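Local coordinates for SWD1-like protein (Myceliophthora thermophila, PDB 6E29) that probably serves as a WD-repeat beta-propeller scaffold subunit of COMPASS, a complex that methylates histone H3, at residues Glu115-Trp119 / Ile179-Gly185; Asn120-Phe124 / Leu135-Thr139. All blocks are in the same frame, centred on the assembly; numbering follows the deposited sequence.

Contact 1: residues Glu115-Trp119 / Ile179-Gly185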
# COMPACT_ATOMS: atom_id res chain seq x y z
N GLU B 115 3.16 6.70 -2.13
CA GLU B 115 2.37 6.45 -3.34
C GLU B 115 2.46 7.64 -4.26
O GLU B 115 2.33 8.79 -3.80
CB GLU B 115 0.91 6.20 -3.04
CG GLU B 115 0.63 4.82 -2.47
CD GLU B 115 0.57 3.77 -3.55
OE1 GLU B 115 -0.28 3.91 -4.45
OE2 GLU B 115 1.41 2.83 -3.54
N LEU B 116 2.62 7.38 -5.55
CA LEU B 116 2.63 8.48 -6.54
C LEU B 116 1.21 8.94 -6.86
O LEU B 116 0.25 8.15 -6.87
CB LEU B 116 3.32 8.03 -7.82
CG LEU B 116 4.83 8.13 -7.88
CD1 LEU B 116 5.32 7.54 -9.26
CD2 LEU B 116 5.32 9.58 -7.72
N HIS B 117 1.05 10.25 -7.06
CA HIS B 117 -0.22 10.76 -7.55
C HIS B 117 -0.56 10.03 -8.86
O HIS B 117 0.30 9.92 -9.73
CB HIS B 117 -0.12 12.27 -7.78
CG HIS B 117 -1.43 12.93 -8.09
ND1 HIS B 117 -2.07 12.76 -9.30
CD2 HIS B 117 -2.19 13.79 -7.37
CE1 HIS B 117 -3.18 13.48 -9.30
NE2 HIS B 117 -3.28 14.12 -8.14
N PRO B 118 -1.79 9.52 -9.03
CA PRO B 118 -2.07 8.65 -10.18
C PRO B 118 -1.97 9.33 -11.53
O PRO B 118 -1.96 8.63 -12.55
CB PRO B 118 -3.51 8.19 -9.94
CG PRO B 118 -3.74 8.45 -8.46
CD PRO B 118 -2.96 9.64 -8.12
N TRP B 119 -1.92 10.66 -11.58
CA TRP B 119 -1.79 11.35 -12.86
C TRP B 119 -0.58 12.25 -12.94
O TRP B 119 -0.47 13.03 -13.88
CB TRP B 119 -3.04 12.18 -13.16
CG TRP B 119 -4.33 11.42 -13.29
CD1 TRP B 119 -5.10 10.91 -12.27
CD2 TRP B 119 -5.05 11.15 -14.50
NE1 TRP B 119 -6.24 10.34 -12.78
CE2 TRP B 119 -6.22 10.45 -14.14
CE3 TRP B 119 -4.79 11.40 -15.86
CZ2 TRP B 119 -7.16 10.02 -15.09
CZ3 TRP B 119 -5.73 10.98 -16.81
CH2 TRP B 119 -6.90 10.29 -16.42
N ILE B 179 -1.61 5.06 3.25
CA ILE B 179 -2.31 6.12 2.53
C ILE B 179 -2.26 5.82 1.05
O ILE B 179 -1.24 5.35 0.54
CB ILE B 179 -1.67 7.48 2.86
CG1 ILE B 179 -2.57 8.61 2.34
CG2 ILE B 179 -0.18 7.53 2.34
CD1 ILE B 179 -2.12 10.00 2.81
N VAL B 180 -3.37 6.10 0.35
CA VAL B 180 -3.42 5.91 -1.11
C VAL B 180 -4.19 7.08 -1.71
O VAL B 180 -5.02 7.70 -1.05
CB VAL B 180 -4.10 4.58 -1.54
CG1 VAL B 180 -3.30 3.40 -1.08
CG2 VAL B 180 -5.52 4.46 -1.00
N TYR B 181 -3.97 7.34 -3.01
CA TYR B 181 -4.81 8.35 -3.67
C TYR B 181 -6.06 7.67 -4.21
O TYR B 181 -6.00 6.51 -4.66
CB TYR B 181 -4.06 8.95 -4.89
CG TYR B 181 -2.93 9.90 -4.57
CD1 TYR B 181 -1.64 9.44 -4.34
CD2 TYR B 181 -3.14 11.30 -4.59
CE1 TYR B 181 -0.59 10.31 -4.08
CE2 TYR B 181 -2.09 12.22 -4.35
CZ TYR B 181 -0.82 11.70 -4.09
OH TYR B 181 0.21 12.55 -3.87
N THR B 182 -7.16 8.40 -4.27
CA THR B 182 -8.29 7.98 -5.09
C THR B 182 -7.88 8.05 -6.56
O THR B 182 -6.83 8.60 -6.90
CB THR B 182 -9.52 8.83 -4.85
OG1 THR B 182 -9.24 10.18 -5.27
CG2 THR B 182 -9.95 8.76 -3.37
N ALA B 183 -8.73 7.51 -7.45
CA ALA B 183 -8.35 7.34 -8.85
C ALA B 183 -8.10 8.68 -9.52
O ALA B 183 -7.23 8.78 -10.40
CB ALA B 183 -9.42 6.56 -9.62
N SER B 184 -8.85 9.71 -9.13
CA SER B 184 -8.69 11.01 -9.78
C SER B 184 -7.49 11.76 -9.26
O SER B 184 -7.05 12.72 -9.90
CB SER B 184 -9.93 11.90 -9.57
OG SER B 184 -10.04 12.26 -8.18
N GLY B 185 -7.02 11.41 -8.06
CA GLY B 185 -5.99 12.12 -7.38
C GLY B 185 -6.49 13.27 -6.51
O GLY B 185 -5.68 13.84 -5.76
O HOH W 1 -2.18 5.65 -4.55
O HOH W 2 -5.77 15.27 -9.07
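Tyr-181 takes His-117 CA over one face of its ring and lies against the pyrrolidine of Pro-118, with Leu-116 O and Glu-115 O close to its CD1 and CE1 respectively. Here the innermost strands of two successive propeller blades, 111-117 and 176-181, run side by side, nearly parallel in direction but too far apart to pair as one sheet. The joining is done by side chains meeting side chains and backbone, and by water. The apolar part is centred on the tyrosine: His-117 CA makes a CH-pi contact 3.6 Å from the ring centroid, while Pro-118 CD rests on Tyr-181 CB at 3.5 Å. The imidazole of His-117, its CG anti to the backbone N (chi1 -171°), crosses the phenol at about a right angle, side chain against side chain, with the ring planes inclined at 60°; His-117 CD2 meets Tyr-181 CE2 at 3.4 Å.

Direct polar contact comes at the turn. The indole edge of Trp-119 offers NE1 to Ala-183 O at 3.0 Å, in the carbonyl plane but bent at the hydrogen (140°). His-117 ND1 takes the backbone N-H of Trp-119 in its ring plane, at 3.1 Å, which fixes the rotation of the imidazole. Two waters add bridges: one donates a hydrogen bond to Glu-115 OE1 and accepts one from Tyr-181 N, the other joins His-117 NE2 to Ser-184 O. Tyr-181 OH bonds to Gln-123.

Gly-185 closes a type I turn from Thr-182, and a CB there would run into His-117 CE1. The chemistry implies a seam in which a tyrosine, a proline and a histidine pack while one indole N-H and two waters make the polar links, so the blades meet without strand-to-strand pairing.

Contact 2: residues Asn120-Phe124 / Leu135-Thr139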
# COMPACT_ATOMS: atom_id res chain seq x y z
N ASN B 120 0.33 12.21 -11.97
CA ASN B 120 1.36 13.24 -11.90
C ASN B 120 2.53 12.65 -11.11
O ASN B 120 2.46 12.60 -9.88
CB ASN B 120 0.78 14.51 -11.23
CG ASN B 120 1.84 15.47 -10.70
OD1 ASN B 120 2.99 15.47 -11.12
ND2 ASN B 120 1.43 16.33 -9.75
N HIS B 121 3.59 12.21 -11.81
CA HIS B 121 4.68 11.60 -11.05
C HIS B 121 5.47 12.60 -10.21
O HIS B 121 6.38 12.18 -9.48
CB HIS B 121 5.63 10.83 -11.98
CG HIS B 121 6.22 11.67 -13.05
ND1 HIS B 121 5.62 11.82 -14.28
CD2 HIS B 121 7.35 12.42 -13.09
CE1 HIS B 121 6.36 12.62 -15.04
NE2 HIS B 121 7.41 13.00 -14.34
N HIS B 122 5.11 13.88 -10.22
CA HIS B 122 5.78 14.92 -9.43
C HIS B 122 5.10 15.21 -8.09
O HIS B 122 5.41 16.24 -7.47
CB HIS B 122 5.87 16.22 -10.23
CG HIS B 122 6.79 16.14 -11.41
ND1 HIS B 122 6.35 16.24 -12.71
CD2 HIS B 122 8.13 15.92 -11.48
CE1 HIS B 122 7.37 16.13 -13.53
NE2 HIS B 122 8.47 15.93 -12.81
N GLN B 123 4.17 14.36 -7.63
CA GLN B 123 3.63 14.50 -6.29
C GLN B 123 3.45 13.12 -5.70
O GLN B 123 3.04 12.20 -6.41
CB GLN B 123 2.30 15.23 -6.29
CG GLN B 123 1.84 15.56 -4.91
CD GLN B 123 0.40 15.93 -4.83
OE1 GLN B 123 -0.47 15.07 -4.64
NE2 GLN B 123 0.13 17.21 -4.89
N PHE B 124 3.78 12.96 -4.42
CA PHE B 124 3.52 11.71 -3.74
C PHE B 124 3.04 11.98 -2.32
O PHE B 124 3.18 13.10 -1.78
CB PHE B 124 4.75 10.75 -3.72
CG PHE B 124 5.87 11.19 -2.82
CD1 PHE B 124 5.90 10.84 -1.48
CD2 PHE B 124 6.94 11.93 -3.35
CE1 PHE B 124 6.97 11.27 -0.67
CE2 PHE B 124 7.99 12.37 -2.53
CZ PHE B 124 8.00 12.04 -1.18
N LEU B 135 2.42 15.05 2.22
CA LEU B 135 2.23 15.24 0.79
C LEU B 135 3.42 16.05 0.27
O LEU B 135 3.67 17.17 0.74
CB LEU B 135 0.91 15.95 0.52
CG LEU B 135 0.46 16.02 -0.94
CD1 LEU B 135 0.41 14.64 -1.45
CD2 LEU B 135 -0.93 16.64 -1.05
N VAL B 136 4.18 15.49 -0.66
CA VAL B 136 5.40 16.15 -1.12
C VAL B 136 5.29 16.48 -2.60
O VAL B 136 4.97 15.61 -3.41
CB VAL B 136 6.66 15.30 -0.84
CG1 VAL B 136 7.91 16.05 -1.33
CG2 VAL B 136 6.79 14.99 0.65
N ASP B 137 5.60 17.72 -2.96
CA ASP B 137 5.73 18.10 -4.37
C ASP B 137 7.19 17.98 -4.79
O ASP B 137 8.05 18.70 -4.28
CB ASP B 137 5.21 19.54 -4.54
CG ASP B 137 5.47 20.12 -5.92
OD1 ASP B 137 5.98 19.45 -6.84
OD2 ASP B 137 5.15 21.33 -6.09
N ILE B 138 7.45 17.10 -5.78
CA ILE B 138 8.82 16.93 -6.24
C ILE B 138 8.96 17.39 -7.69
O ILE B 138 9.82 16.89 -8.42
CB ILE B 138 9.27 15.48 -6.05
CG1 ILE B 138 8.33 14.53 -6.81
CG2 ILE B 138 9.33 15.14 -4.55
CD1 ILE B 138 8.64 13.06 -6.62
N THR B 139 8.14 18.36 -8.12
CA THR B 139 8.28 18.88 -9.48
C THR B 139 9.72 19.32 -9.74
O THR B 139 10.28 19.09 -10.82
CB THR B 139 7.35 20.07 -9.74
OG1 THR B 139 5.99 19.75 -9.43
CG2 THR B 139 7.49 20.58 -11.23
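The antiparallel beta hairpin of strands 123-128 and 134-137, the middle pair of a four-stranded propeller blade, is held by this contact at its open end, away from the loop that joins the two strands. Phe-124 and Val-136 form the hydrogen-bonded pair: Val-136 N reaches Phe-124 O at 2.8 Å, nearly straight (172°), and Phe-124 N returns to Val-136 O at 3.1 Å. A third bond, from Ile-138 N to His-122 O, extends the ladder past the strand end, its donor standing above the carbonyl plane.

On the Phe-124 side of the sheet, CG of Phe-124 sits in the crowded position between its backbone N and carbonyl carbon (chi1 71°), which lays the ring alongside Val-136. Val-136 CB thus lies over one ring face, 3.9 Å from the centroid, and Ile-138 comes in at the ring edge, with Val-105 backing both Phe-124 and Ile-138.

On the other side Gln-123 stretches its amide over Leu-135, OE1 lying 3.3 Å from CD1 of that leucine and accepting a hydrogen bond from Tyr-181 OH. An alanine here would remove that amide, and would probably leave the tyrosine hydroxyl without its mate and Leu-135 CD1 less covered.

His-122, whose NE2 bonds to Tyr-102, lays its CB and ring against Thr-139. Asp-137 makes an Asx turn at the end of its strand: its OD1 accepts from Thr-139 N, and from Thr-139 OG1 at 2.6 Å.

Contact 1 joins one blade to the next, and contact 2 lies within the first of these; their centres are 11 Å apart. Residues 115-119 and 120-124 are continuous: the chain leaves strand 111-117, turns a corner at His-121 and His-122 and returns as strand 123-128 beside it, so contact 2 is nested within the loop that contact 1 closes. Two probable hydrogen bonds tie them: Tyr-181 OH to Gln-123 OE1 at 2.7 Å, and the backbone pair His-117 N to Gln-123 O at 2.9 Å. Packing adds Tyr-181 OH against Leu-135 CD1 at 3.2 Å. One tyrosine of the following blade thereby touches both the inner strand and the hairpin of its neighbour.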